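Local structure of CBS domain-containing predicted protein TM0935 (Thermotoga maritima, 1O50) at residues A[106-111]-A[127-132]; A[24-29]-A[139-144]; A[61-66]-A[99-104]; A[56-61]-A[133-138]; A[16-21]-A[145-150]. The protein is of unknown function but, as a pair of tandem CBS domains, probably acts as a regulatory module, a fold that in relatives often binds adenine nucleotides. One frame throughout, in Å; residues are numbered along the deposited sequence. Where two conformers were deposited one is given.

Contact 1 of 5, residues A[106-111]-A[127-132]; sequences VYVHMD and QEMPVV
Val132 O is gripped twice: His109 ND1 donates to it at 3.0 Å, and water 1 donates a second hydrogen bond to it at 2.8 Å while accepting one from Met110 N. The imidazole bond comes from above the carbonyl plane, 46° out of it, yet lies nearly in the histidine's own ring plane. A phenylalanine here would offer no N-H, and Val132 O would probably be left leaning on the water. Beside this bond Val132 CG2 touches both rings, at His109 CE1 and, obliquely, at Tyr107 CD1 (3.3 Å). Behind it runs the backbone pairing: Val108 N donates to Pro130 O at 3.1 Å and Val132 N to Val108 O at 3.0 Å. This joins the chain ahead of helix 114-124 to the strand after it, where the opening strand of the beta-alpha-beta-beta-alpha CBS fold probably lies, here reduced to a single bridge. Inward, Val108 splits its branches, CG1 against Met129 CE (3.8 Å) and CG2 against Val131 CG2, and Leu120 of helix 114-124 closes over Val108 and Met129. Met110, bent at chi2 (-61°), brings CE to Val131 CG1 at 3.6 Å. Val106 O is buried without a hydrogen-bond partner; Pro130 CD lies 3.5 Å away, and a proline nitrogen carries no hydrogen to offer.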
# COMPACT_ATOMS: atom_id res chain seq x y z
N VAL A 106 -5.68 -13.66 -5.98
CA VAL A 106 -5.42 -13.10 -7.30
C VAL A 106 -3.91 -13.27 -7.51
O VAL A 106 -3.12 -12.83 -6.68
CB VAL A 106 -5.75 -11.61 -7.33
CG1 VAL A 106 -5.38 -10.99 -8.70
CG2 VAL A 106 -7.21 -11.38 -7.00
N TYR A 107 -3.51 -13.94 -8.59
CA TYR A 107 -2.10 -14.25 -8.76
C TYR A 107 -1.64 -14.10 -10.22
O TYR A 107 -2.46 -13.96 -11.13
CB TYR A 107 -1.86 -15.68 -8.28
CG TYR A 107 -2.76 -16.69 -8.92
CD1 TYR A 107 -2.45 -17.23 -10.15
CD2 TYR A 107 -3.91 -17.14 -8.27
CE1 TYR A 107 -3.28 -18.18 -10.74
CE2 TYR A 107 -4.75 -18.07 -8.84
CZ TYR A 107 -4.43 -18.59 -10.08
OH TYR A 107 -5.25 -19.53 -10.65
N VAL A 108 -0.32 -14.14 -10.42
CA VAL A 108 0.25 -14.12 -11.76
C VAL A 108 1.16 -15.34 -12.01
O VAL A 108 1.41 -16.11 -11.11
CB VAL A 108 0.97 -12.78 -12.05
CG1 VAL A 108 -0.06 -11.63 -12.05
CG2 VAL A 108 2.09 -12.47 -11.07
N HIS A 109 1.60 -15.52 -13.25
CA HIS A 109 2.63 -16.50 -13.58
C HIS A 109 3.84 -15.77 -14.15
O HIS A 109 3.76 -14.62 -14.48
CB HIS A 109 2.13 -17.48 -14.63
CG HIS A 109 0.88 -18.20 -14.26
ND1 HIS A 109 0.85 -19.19 -13.29
CD2 HIS A 109 -0.38 -18.12 -14.74
CE1 HIS A 109 -0.38 -19.68 -13.20
NE2 HIS A 109 -1.15 -19.03 -14.06
N MET A 110 4.95 -16.48 -14.30
CA MET A 110 6.19 -15.92 -14.86
C MET A 110 6.01 -15.33 -16.27
O MET A 110 6.60 -14.29 -16.61
CB MET A 110 7.30 -16.99 -14.86
CG MET A 110 7.87 -17.28 -13.47
SD MET A 110 8.60 -15.83 -12.75
CE MET A 110 8.82 -16.34 -10.99
N ASP A 111 5.17 -15.97 -17.08
CA ASP A 111 4.99 -15.60 -18.47
C ASP A 111 3.85 -14.59 -18.64
O ASP A 111 3.60 -14.11 -19.73
CB ASP A 111 4.87 -16.86 -19.36
CG ASP A 111 6.20 -17.65 -19.45
OD1 ASP A 111 6.18 -18.90 -19.68
OD2 ASP A 111 7.33 -17.11 -19.29
N GLN A 127 -1.36 -4.18 -4.14
CA GLN A 127 -0.02 -3.82 -4.58
C GLN A 127 1.04 -4.92 -4.42
O GLN A 127 2.26 -4.65 -4.43
CB GLN A 127 0.41 -2.53 -3.86
CG GLN A 127 -0.52 -1.38 -4.18
CD GLN A 127 -0.02 -0.04 -3.78
OE1 GLN A 127 1.13 0.24 -3.97
NE2 GLN A 127 -0.92 0.83 -3.31
N GLU A 128 0.62 -6.17 -4.24
CA GLU A 128 1.57 -7.29 -4.11
C GLU A 128 0.79 -8.54 -4.39
O GLU A 128 -0.33 -8.72 -3.89
CB GLU A 128 2.17 -7.40 -2.72
CG GLU A 128 3.32 -8.38 -2.62
CD GLU A 128 3.91 -8.54 -1.24
OE1 GLU A 128 3.49 -7.84 -0.34
OE2 GLU A 128 4.85 -9.36 -1.05
N MET A 129 1.37 -9.37 -5.23
CA MET A 129 0.72 -10.56 -5.73
C MET A 129 1.75 -11.61 -5.75
O MET A 129 2.91 -11.32 -6.02
CB MET A 129 0.26 -10.37 -7.17
CG MET A 129 -1.06 -9.78 -7.31
SD MET A 129 -1.67 -9.68 -9.00
CE MET A 129 -0.47 -8.70 -9.64
N PRO A 130 1.35 -12.88 -5.55
CA PRO A 130 2.29 -13.98 -5.63
C PRO A 130 2.40 -14.44 -7.06
O PRO A 130 1.47 -14.24 -7.84
CB PRO A 130 1.60 -15.05 -4.77
CG PRO A 130 0.17 -14.83 -5.02
CD PRO A 130 -0.02 -13.36 -5.26
N VAL A 131 3.54 -15.03 -7.41
CA VAL A 131 3.74 -15.66 -8.70
C VAL A 131 3.69 -17.15 -8.44
O VAL A 131 4.40 -17.66 -7.58
CB VAL A 131 5.10 -15.25 -9.32
CG1 VAL A 131 5.26 -15.83 -10.69
CG2 VAL A 131 5.23 -13.69 -9.33
N VAL A 132 2.83 -17.85 -9.16
CA VAL A 132 2.56 -19.24 -8.86
C VAL A 132 2.91 -20.09 -10.07
O VAL A 132 2.93 -19.60 -11.20
CB VAL A 132 1.07 -19.50 -8.43
CG1 VAL A 132 0.68 -18.62 -7.25
CG2 VAL A 132 0.08 -19.31 -9.60
O HOH W 1 5.05 -19.27 -13.06

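Contact 2 of 5, residues A[24-29]-A[139-144]; sequences LKPTVV and VGDLNS
Leu24 leans on Asp141 and Asn143 of strand 138-143, and its side chain can be followed atom by atom. CB lies 3.7 Å from Asp141 OD2, a methylene beside a carboxylate oxygen. CG then swings to the side opposite the carbonyl carbon (chi1 -54°), which carries the two methyl groups over toward Asn143. CD1 sits almost squarely above the flat amide, 3.5 Å from Asn143 CG, with CB, OD1 and ND2 of that residue spread around this point. CD2 reaches the nitrogen end of the same face, 3.8 Å from Asn143 ND2. The asparagine can accept a hydrocarbon lid because its polar end is used elsewhere: it is the N-cap of helix 144-153, and OD1 takes the N-H of Glu146. Two residues after Leu24, Pro26 slides past Asp141 in the opposite sense, its CG 4.1 Å from Asp141 CB. Gly140, next to them, belongs with Val139 to a classic beta bulge facing Val131. The contact thus lays the chain leading into strand 27-29 of the first CBS domain across the hairpin of the second, part of the join in the CBS pair. No hydrogen bond crosses between the two segments. The polar partners of Asp141 lie past the contact: OD1 is bonded to Tyr52 OH, and OD2 lies beside the Glu128 carboxylate. Leucine and proline therefore add apolar contact without supplying a bond or a charge, a join made by shape.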
# COMPACT_ATOMS: atom_id res chain seq x y z
N LEU A 24 12.22 -9.49 -2.67
CA LEU A 24 11.05 -9.61 -1.83
C LEU A 24 10.93 -11.06 -1.37
O LEU A 24 11.23 -11.98 -2.14
CB LEU A 24 9.79 -9.24 -2.61
CG LEU A 24 9.73 -7.89 -3.33
CD1 LEU A 24 8.42 -7.71 -4.04
CD2 LEU A 24 9.90 -6.85 -2.32
N LYS A 25 10.49 -11.24 -0.12
CA LYS A 25 10.16 -12.57 0.45
C LYS A 25 8.69 -12.57 0.73
O LYS A 25 8.24 -11.74 1.52
CB LYS A 25 10.89 -12.84 1.77
CG LYS A 25 12.35 -12.33 1.87
CD LYS A 25 12.49 -10.99 2.69
CE LYS A 25 12.38 -11.22 4.22
NZ LYS A 25 10.95 -11.38 4.68
N PRO A 26 7.92 -13.47 0.12
CA PRO A 26 6.48 -13.53 0.39
C PRO A 26 6.21 -13.85 1.87
O PRO A 26 6.92 -14.65 2.46
CB PRO A 26 5.98 -14.67 -0.50
CG PRO A 26 7.07 -15.00 -1.43
CD PRO A 26 8.35 -14.50 -0.83
N THR A 27 5.23 -13.19 2.43
CA THR A 27 4.74 -13.47 3.77
C THR A 27 3.56 -14.39 3.72
O THR A 27 2.49 -13.99 3.29
CB THR A 27 4.29 -12.18 4.45
OG1 THR A 27 5.44 -11.37 4.68
CG2 THR A 27 3.71 -12.47 5.84
N VAL A 28 3.77 -15.59 4.23
CA VAL A 28 2.83 -16.68 4.12
C VAL A 28 2.44 -17.25 5.52
O VAL A 28 3.31 -17.70 6.28
CB VAL A 28 3.43 -17.88 3.32
CG1 VAL A 28 2.38 -18.89 3.05
CG2 VAL A 28 4.04 -17.42 2.02
N VAL A 29 1.13 -17.27 5.79
CA VAL A 29 0.52 -17.77 7.02
C VAL A 29 -0.38 -18.97 6.72
O VAL A 29 -0.59 -19.33 5.56
CB VAL A 29 -0.29 -16.66 7.75
CG1 VAL A 29 0.64 -15.48 8.12
CG2 VAL A 29 -1.41 -16.16 6.92
N VAL A 139 6.17 -19.50 -6.21
CA VAL A 139 7.52 -19.57 -6.75
C VAL A 139 8.22 -18.20 -6.81
O VAL A 139 9.40 -18.12 -7.11
CB VAL A 139 7.51 -20.22 -8.16
CG1 VAL A 139 7.12 -21.72 -8.08
CG2 VAL A 139 6.57 -19.47 -9.09
N GLY A 140 7.48 -17.14 -6.54
CA GLY A 140 8.04 -15.79 -6.55
C GLY A 140 7.02 -14.77 -6.10
O GLY A 140 5.93 -15.14 -5.72
N ASP A 141 7.38 -13.49 -6.16
CA ASP A 141 6.53 -12.40 -5.66
C ASP A 141 6.60 -11.17 -6.60
O ASP A 141 7.60 -10.93 -7.27
CB ASP A 141 7.03 -12.05 -4.24
CG ASP A 141 6.00 -11.39 -3.39
OD1 ASP A 141 4.78 -11.62 -3.60
OD2 ASP A 141 6.35 -10.58 -2.50
N LEU A 142 5.55 -10.36 -6.62
CA LEU A 142 5.54 -9.14 -7.43
C LEU A 142 4.91 -8.02 -6.68
O LEU A 142 3.86 -8.23 -6.15
CB LEU A 142 4.72 -9.38 -8.71
CG LEU A 142 4.66 -8.24 -9.73
CD1 LEU A 142 6.02 -7.91 -10.32
CD2 LEU A 142 3.70 -8.58 -10.84
N ASN A 143 5.52 -6.84 -6.62
CA ASN A 143 4.83 -5.67 -6.06
C ASN A 143 4.79 -4.48 -6.96
O ASN A 143 5.43 -4.44 -7.99
CB ASN A 143 5.37 -5.32 -4.64
CG ASN A 143 6.72 -4.66 -4.63
OD1 ASN A 143 7.31 -4.35 -5.66
ND2 ASN A 143 7.23 -4.41 -3.43
N SER A 144 3.96 -3.51 -6.59
CA SER A 144 3.83 -2.29 -7.37
C SER A 144 5.15 -1.54 -7.58
O SER A 144 5.36 -0.92 -8.60
CB SER A 144 2.79 -1.37 -6.70
OG SER A 144 3.16 -1.02 -5.38

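Contact 3 of 5, residues A[61-66]-A[99-104]; sequences GMIPVM and SEIMLD
Gly61 and Met62 meet Leu103 where the contact is tightest. Met62 N donates to Leu103 O and Leu103 N returns a bond to Met62 O, each 2.9 Å long. The second lies in the carbonyl plane and is the straighter (170° at the hydrogen); together they make Met62 and Leu103 an antiparallel hydrogen-bonded pair. Gly61 CA is only 3.1 Å from Leu103 O and 4.0 Å from Met102 SD; a beta carbon on it would run into that sulfur, so glycine suits the place. Strand 58-64 is the last strand of the first CBS domain, and the chain around helix 98-101 belongs to the second, so the bridge ties the two halves of the CBS pair together. On the inner side Ile63 and Ile101 cross at about a right angle. Ile63 CG2, set anti to its own backbone N, meets Ile101 CD1 at 3.8 Å, while CD1 of Ile63 touches the same isoleucine from its other branch. Branched aliphatic side chains fit here because Leu68 of helix 65-77 packs against both of them. Elsewhere the packing is looser. Leu103, partly exposed, touches Pro64 CD with CD1 at 3.8 Å, and the buried, extended chain of Met62 brings CE to 3.9 Å from Asp104 O, a contact with backbone alone. The solvent side is Asp104 itself: it is exposed and its side chain sets out away from strand 58-64, as suits a charged residue.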
# COMPACT_ATOMS: atom_id res chain seq x y z
N GLY A 61 -5.58 -18.25 0.03
CA GLY A 61 -6.21 -16.95 0.20
C GLY A 61 -5.20 -15.84 0.24
O GLY A 61 -4.00 -16.07 0.30
N MET A 62 -5.68 -14.61 0.32
CA MET A 62 -4.76 -13.50 0.47
C MET A 62 -5.37 -12.44 1.37
O MET A 62 -6.55 -12.33 1.50
CB MET A 62 -4.40 -12.92 -0.93
CG MET A 62 -5.58 -12.18 -1.59
SD MET A 62 -5.24 -11.30 -3.19
CE MET A 62 -6.78 -10.29 -3.42
N ILE A 63 -4.55 -11.67 2.04
CA ILE A 63 -5.07 -10.63 2.87
C ILE A 63 -4.25 -9.38 2.52
O ILE A 63 -3.12 -9.22 3.00
CB ILE A 63 -4.84 -11.03 4.35
CG1 ILE A 63 -5.52 -12.38 4.66
CG2 ILE A 63 -5.27 -9.88 5.30
CD1 ILE A 63 -5.14 -13.00 6.06
N PRO A 64 -4.76 -8.55 1.61
CA PRO A 64 -4.19 -7.20 1.41
C PRO A 64 -4.24 -6.37 2.69
O PRO A 64 -5.21 -6.40 3.48
CB PRO A 64 -5.12 -6.60 0.35
CG PRO A 64 -5.59 -7.73 -0.35
CD PRO A 64 -5.89 -8.78 0.69
N VAL A 65 -3.19 -5.60 2.93
CA VAL A 65 -3.15 -4.81 4.14
C VAL A 65 -4.35 -3.86 4.22
O VAL A 65 -4.85 -3.60 5.32
CB VAL A 65 -1.87 -4.03 4.23
CG1 VAL A 65 -1.95 -2.96 5.34
CG2 VAL A 65 -0.74 -5.00 4.48
N MET A 66 -4.86 -3.39 3.08
CA MET A 66 -6.00 -2.46 3.14
C MET A 66 -7.26 -3.24 3.52
O MET A 66 -8.22 -2.68 4.13
CB MET A 66 -6.19 -1.70 1.82
CG MET A 66 -7.51 -0.90 1.73
SD MET A 66 -7.64 0.55 2.96
CE MET A 66 -6.68 1.72 2.15
N SER A 99 -8.26 -17.37 8.23
CA SER A 99 -9.36 -17.94 7.41
C SER A 99 -10.68 -17.16 7.42
O SER A 99 -11.53 -17.33 6.52
CB SER A 99 -9.61 -19.42 7.73
OG SER A 99 -10.05 -19.58 9.04
N GLU A 100 -10.90 -16.36 8.46
CA GLU A 100 -12.10 -15.55 8.59
C GLU A 100 -12.07 -14.32 7.71
O GLU A 100 -13.14 -13.77 7.36
CB GLU A 100 -12.27 -15.06 10.03
CG GLU A 100 -12.69 -16.12 11.02
CD GLU A 100 -13.00 -15.59 12.43
OE1 GLU A 100 -12.32 -14.64 12.93
OE2 GLU A 100 -13.88 -16.21 13.07
N ILE A 101 -10.86 -13.82 7.46
CA ILE A 101 -10.65 -12.63 6.60
C ILE A 101 -10.02 -12.82 5.19
O ILE A 101 -10.01 -11.87 4.43
CB ILE A 101 -9.90 -11.53 7.38
CG1 ILE A 101 -8.51 -11.94 7.80
CG2 ILE A 101 -10.69 -11.18 8.60
CD1 ILE A 101 -7.62 -10.74 8.22
N MET A 102 -9.50 -14.01 4.86
CA MET A 102 -8.78 -14.18 3.60
C MET A 102 -9.73 -14.03 2.42
O MET A 102 -10.90 -14.31 2.54
CB MET A 102 -8.06 -15.52 3.56
CG MET A 102 -8.90 -16.76 3.56
SD MET A 102 -7.84 -18.20 3.68
CE MET A 102 -8.93 -19.44 3.04
N LEU A 103 -9.23 -13.50 1.31
CA LEU A 103 -10.01 -13.35 0.07
C LEU A 103 -9.46 -14.34 -0.91
O LEU A 103 -8.35 -14.86 -0.74
CB LEU A 103 -9.84 -11.94 -0.50
CG LEU A 103 -10.24 -10.78 0.41
CD1 LEU A 103 -9.60 -9.46 -0.05
CD2 LEU A 103 -11.70 -10.63 0.50
N ASP A 104 -10.25 -14.65 -1.93
CA ASP A 104 -9.82 -15.53 -2.98
C ASP A 104 -8.57 -14.96 -3.59
O ASP A 104 -8.54 -13.78 -3.94
CB ASP A 104 -10.89 -15.61 -4.06
CG ASP A 104 -12.13 -16.33 -3.58
OD1 ASP A 104 -12.06 -17.06 -2.57
OD2 ASP A 104 -13.23 -16.22 -4.18

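Contact 4 of 5, residues A[56-61]-A[133-138]; sequences DNKLVG and DEKGEI
Lys58 NZ reaches the turn at Lys135 and Gly136, where the hairpin loop between strands 128-132 and 138-143 of the second CBS domain meets edge strand 58-64 of the first. The ammonium lies in the carbonyl plane of Lys135 O, 2.8 Å from it, and makes a weak salt bridge of 3.4 Å to Glu137 OE2. A bend at chi2 (-63°) turns the long lysine chain along the loop to reach both. One residue on, Leu59 N donates to Gly136 O at 2.9 Å, nearly straight. Leu59 CD1 packs against Ile138 CD1, two apolar ends crossing at about a right angle, with Tyr52 of strand 50-55 touching both residues. What shapes the loop is Asp133: its OD1 accepts from Lys135 N at 3.0 Å, an Asx turn, and from Glu137 N, the two donors coming from opposite faces of the carboxylate. Its OD2 pairs with Lys135 NZ, so the same acid ties down backbone and side chain. Gly136, with a positive phi of 73°, sits in a conformation that favours glycine. Water 2 links the segments, donating to Asn57 O at 2.7 Å and accepting from Ile138 N at 3.1 Å.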
# COMPACT_ATOMS: atom_id res chain seq x y z
N ASP A 56 -1.04 -26.94 3.04
CA ASP A 56 -0.29 -27.99 2.36
C ASP A 56 0.52 -27.44 1.16
O ASP A 56 0.58 -28.04 0.09
CB ASP A 56 -1.24 -29.12 1.89
CG ASP A 56 -2.11 -29.67 3.02
OD1 ASP A 56 -1.60 -29.89 4.15
OD2 ASP A 56 -3.33 -29.93 2.85
N ASN A 57 1.14 -26.27 1.36
CA ASN A 57 1.94 -25.59 0.32
C ASN A 57 1.20 -25.07 -0.91
O ASN A 57 1.84 -24.64 -1.86
CB ASN A 57 3.12 -26.46 -0.11
CG ASN A 57 4.22 -26.45 0.91
OD1 ASN A 57 4.66 -25.37 1.34
ND2 ASN A 57 4.66 -27.65 1.33
N LYS A 58 -0.13 -25.07 -0.86
CA LYS A 58 -0.97 -24.53 -1.92
C LYS A 58 -1.49 -23.17 -1.49
O LYS A 58 -1.80 -22.97 -0.34
CB LYS A 58 -2.15 -25.45 -2.19
CG LYS A 58 -1.77 -26.92 -2.42
CD LYS A 58 -0.90 -27.07 -3.65
CE LYS A 58 -0.76 -28.53 -4.09
NZ LYS A 58 -0.09 -28.64 -5.43
N LEU A 59 -1.55 -22.23 -2.42
CA LEU A 59 -2.14 -20.91 -2.16
C LEU A 59 -3.68 -20.99 -2.06
O LEU A 59 -4.34 -21.44 -2.97
CB LEU A 59 -1.72 -19.97 -3.29
CG LEU A 59 -2.20 -18.54 -3.18
CD1 LEU A 59 -1.52 -17.83 -2.02
CD2 LEU A 59 -1.96 -17.85 -4.51
N VAL A 60 -4.24 -20.56 -0.93
CA VAL A 60 -5.68 -20.60 -0.71
C VAL A 60 -6.33 -19.27 -0.37
O VAL A 60 -7.54 -19.17 -0.48
CB VAL A 60 -6.13 -21.69 0.35
CG1 VAL A 60 -5.70 -23.07 -0.11
CG2 VAL A 60 -5.60 -21.40 1.72
N GLY A 61 -5.58 -18.25 0.03
CA GLY A 61 -6.21 -16.95 0.20
C GLY A 61 -5.20 -15.84 0.24
O GLY A 61 -4.00 -16.07 0.30
N ASP A 133 3.18 -21.36 -9.81
CA ASP A 133 3.42 -22.31 -10.87
C ASP A 133 2.07 -22.92 -11.22
O ASP A 133 1.04 -22.35 -10.88
CB ASP A 133 4.48 -23.34 -10.48
CG ASP A 133 4.08 -24.22 -9.28
OD1 ASP A 133 2.91 -24.23 -8.86
OD2 ASP A 133 4.93 -24.95 -8.71
N GLU A 134 2.06 -24.06 -11.89
CA GLU A 134 0.82 -24.58 -12.43
C GLU A 134 0.08 -25.48 -11.47
O GLU A 134 -0.96 -26.03 -11.83
CB GLU A 134 1.06 -25.33 -13.74
CG GLU A 134 -0.01 -25.02 -14.78
CD GLU A 134 0.20 -23.66 -15.43
OE1 GLU A 134 -0.32 -22.64 -14.91
OE2 GLU A 134 0.88 -23.61 -16.47
N LYS A 135 0.61 -25.65 -10.26
CA LYS A 135 -0.01 -26.50 -9.26
C LYS A 135 -0.31 -25.71 -7.99
O LYS A 135 -0.36 -26.26 -6.89
CB LYS A 135 0.84 -27.75 -8.97
CG LYS A 135 2.29 -27.50 -8.55
CD LYS A 135 3.06 -28.83 -8.53
CE LYS A 135 4.46 -28.71 -7.91
NZ LYS A 135 5.46 -28.10 -8.84
N GLY A 136 -0.53 -24.41 -8.17
CA GLY A 136 -0.97 -23.55 -7.09
C GLY A 136 0.07 -23.23 -6.03
O GLY A 136 -0.28 -22.80 -4.92
N GLU A 137 1.35 -23.37 -6.37
CA GLU A 137 2.43 -23.17 -5.41
C GLU A 137 3.21 -21.90 -5.69
O GLU A 137 3.42 -21.53 -6.84
CB GLU A 137 3.36 -24.38 -5.40
CG GLU A 137 2.62 -25.63 -4.95
CD GLU A 137 3.52 -26.82 -4.66
OE1 GLU A 137 4.76 -26.70 -4.85
OE2 GLU A 137 2.98 -27.88 -4.25
N ILE A 138 3.62 -21.23 -4.62
CA ILE A 138 4.32 -19.95 -4.70
C ILE A 138 5.80 -20.12 -5.09
O ILE A 138 6.56 -20.82 -4.42
CB ILE A 138 4.17 -19.15 -3.39
CG1 ILE A 138 2.69 -18.89 -3.11
CG2 ILE A 138 4.92 -17.79 -3.47
CD1 ILE A 138 2.42 -18.21 -1.80
O HOH W 2 3.47 -22.55 -1.84

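Contact 5 of 5, residues A[16-21]-A[145-150]; sequences KDVCKL and LEILLA
A type I beta turn from Val18 to Leu21, closed by Leu21 N to Val18 O at 3.1 Å, is set against the first turns of helix 144-153, with the CA atoms of Val18 and Glu146 nearest across the contact. Val18 enters with both methyls: CG1, anti to the backbone N (chi1 176°), lies 3.4 Å from Glu146 O, and CG2 meets Ala150 CB at 4.0 Å. Alanine keeps the helix surface low there, and Leu21 CD1 shares its methyl from the other end of the turn. Leu21 CB also touches Leu149 CD1 at 4.0 Å. The N-terminal turn, part of the first CBS domain by sequence, thus packs on the last helix of the second, across the pair. Glu146 lies extended along the turn: CB is 3.6 Å from Val18 O, and OE2 ends at Ile22 N, which donates to it. OE2 is also 3.5 Å from Cys19 O, two acceptors side by side without a bond. With an alanine here, Ile22 N would probably be left without its carboxylate mate and the end of the turn less firmly held. Leu149 also packs on Leu43 of the second subunit.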
# COMPACT_ATOMS: atom_id res chain seq x y z
N LYS A 16 8.26 -12.31 -15.28
CA LYS A 16 9.61 -12.83 -15.08
C LYS A 16 10.72 -11.76 -15.18
O LYS A 16 11.79 -11.91 -14.58
CB LYS A 16 9.88 -13.95 -16.07
CG LYS A 16 9.95 -13.53 -17.54
CD LYS A 16 10.34 -14.70 -18.45
CE LYS A 16 10.70 -14.26 -19.89
NZ LYS A 16 11.96 -13.39 -20.01
N ASP A 17 10.47 -10.70 -15.94
CA ASP A 17 11.43 -9.61 -16.13
C ASP A 17 11.43 -8.59 -14.97
O ASP A 17 12.38 -7.84 -14.82
CB ASP A 17 11.14 -8.83 -17.44
CG ASP A 17 11.02 -9.74 -18.66
OD1 ASP A 17 11.86 -10.64 -18.84
OD2 ASP A 17 10.11 -9.64 -19.50
N VAL A 18 10.34 -8.56 -14.18
CA VAL A 18 10.10 -7.55 -13.15
C VAL A 18 10.15 -8.10 -11.70
O VAL A 18 10.58 -7.41 -10.79
CB VAL A 18 8.73 -6.89 -13.42
CG1 VAL A 18 8.35 -5.92 -12.36
CG2 VAL A 18 8.76 -6.22 -14.82
N CYS A 19 9.79 -9.37 -11.53
CA CYS A 19 9.65 -9.99 -10.20
C CYS A 19 10.95 -10.26 -9.43
O CYS A 19 10.93 -10.72 -8.28
CB CYS A 19 8.84 -11.29 -10.32
SG CYS A 19 9.73 -12.68 -11.01
N LYS A 20 12.09 -9.96 -10.03
CA LYS A 20 13.36 -10.08 -9.33
C LYS A 20 14.10 -8.73 -9.23
O LYS A 20 15.23 -8.69 -8.81
CB LYS A 20 14.22 -11.15 -9.97
CG LYS A 20 14.23 -12.47 -9.23
CD LYS A 20 14.89 -13.51 -10.08
CE LYS A 20 15.42 -14.72 -9.26
NZ LYS A 20 16.91 -14.66 -9.00
N LEU A 21 13.43 -7.63 -9.55
CA LEU A 21 14.08 -6.32 -9.59
C LEU A 21 14.37 -5.79 -8.16
O LEU A 21 15.29 -5.00 -7.97
CB LEU A 21 13.23 -5.31 -10.38
CG LEU A 21 13.13 -5.61 -11.89
CD1 LEU A 21 12.18 -4.65 -12.56
CD2 LEU A 21 14.47 -5.55 -12.53
N LEU A 145 6.08 -1.64 -6.63
CA LEU A 145 7.29 -0.88 -6.74
C LEU A 145 8.17 -1.45 -7.85
O LEU A 145 8.85 -0.71 -8.54
CB LEU A 145 8.05 -0.89 -5.39
CG LEU A 145 7.27 -0.56 -4.11
CD1 LEU A 145 8.27 -0.37 -2.96
CD2 LEU A 145 6.37 0.64 -4.24
N GLU A 146 8.16 -2.77 -8.01
CA GLU A 146 8.87 -3.41 -9.11
C GLU A 146 8.37 -2.97 -10.48
O GLU A 146 9.16 -2.77 -11.39
CB GLU A 146 8.80 -4.92 -8.96
CG GLU A 146 9.65 -5.37 -7.78
CD GLU A 146 9.52 -6.84 -7.52
OE1 GLU A 146 8.43 -7.39 -7.69
OE2 GLU A 146 10.54 -7.44 -7.16
N ILE A 147 7.06 -2.84 -10.62
CA ILE A 147 6.44 -2.37 -11.84
C ILE A 147 6.85 -0.94 -12.10
O ILE A 147 7.21 -0.61 -13.22
CB ILE A 147 4.91 -2.54 -11.81
CG1 ILE A 147 4.54 -4.02 -11.74
CG2 ILE A 147 4.24 -1.98 -13.07
CD1 ILE A 147 3.09 -4.30 -11.77
N LEU A 148 6.83 -0.11 -11.07
CA LEU A 148 7.25 1.28 -11.21
C LEU A 148 8.70 1.42 -11.61
O LEU A 148 9.02 2.24 -12.47
CB LEU A 148 6.99 2.08 -9.93
CG LEU A 148 5.50 2.30 -9.67
CD1 LEU A 148 5.26 2.93 -8.26
CD2 LEU A 148 4.79 3.15 -10.75
N LEU A 149 9.56 0.62 -10.99
CA LEU A 149 10.96 0.59 -11.30
C LEU A 149 11.16 0.30 -12.79
O LEU A 149 11.84 1.04 -13.49
CB LEU A 149 11.62 -0.48 -10.44
CG LEU A 149 13.16 -0.50 -10.35
CD1 LEU A 149 13.58 -1.44 -9.31
CD2 LEU A 149 13.88 -0.83 -11.73
N ALA A 150 10.59 -0.81 -13.25
CA ALA A 150 10.65 -1.24 -14.64
C ALA A 150 10.26 -0.15 -15.60
O ALA A 150 10.92 0.10 -16.59
CB ALA A 150 9.69 -2.38 -14.84

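How the contacts relate
All five contacts bind the two CBS domains or build the second. Along the chain contact 5 spans the widest stretch, then contact 2, then contact 4, with contacts 3 and 1 in series within it. Contacts 1 and 2, centres 9 Å apart, share the hairpin of strands 128-132 and 138-143, whose connecting loop is used by contact 4. Contacts 3 and 4 share Gly61 and strand 58-64. Contacts 3 and 5 lie on opposite sides of the chain's centre, 24 Å between centres, and both touch the second subunit. Contact 5 brings the N-terminal turn onto the last helix, so residues from near the two ends of the chain pack in the same half of one compact module that pairs with its copy.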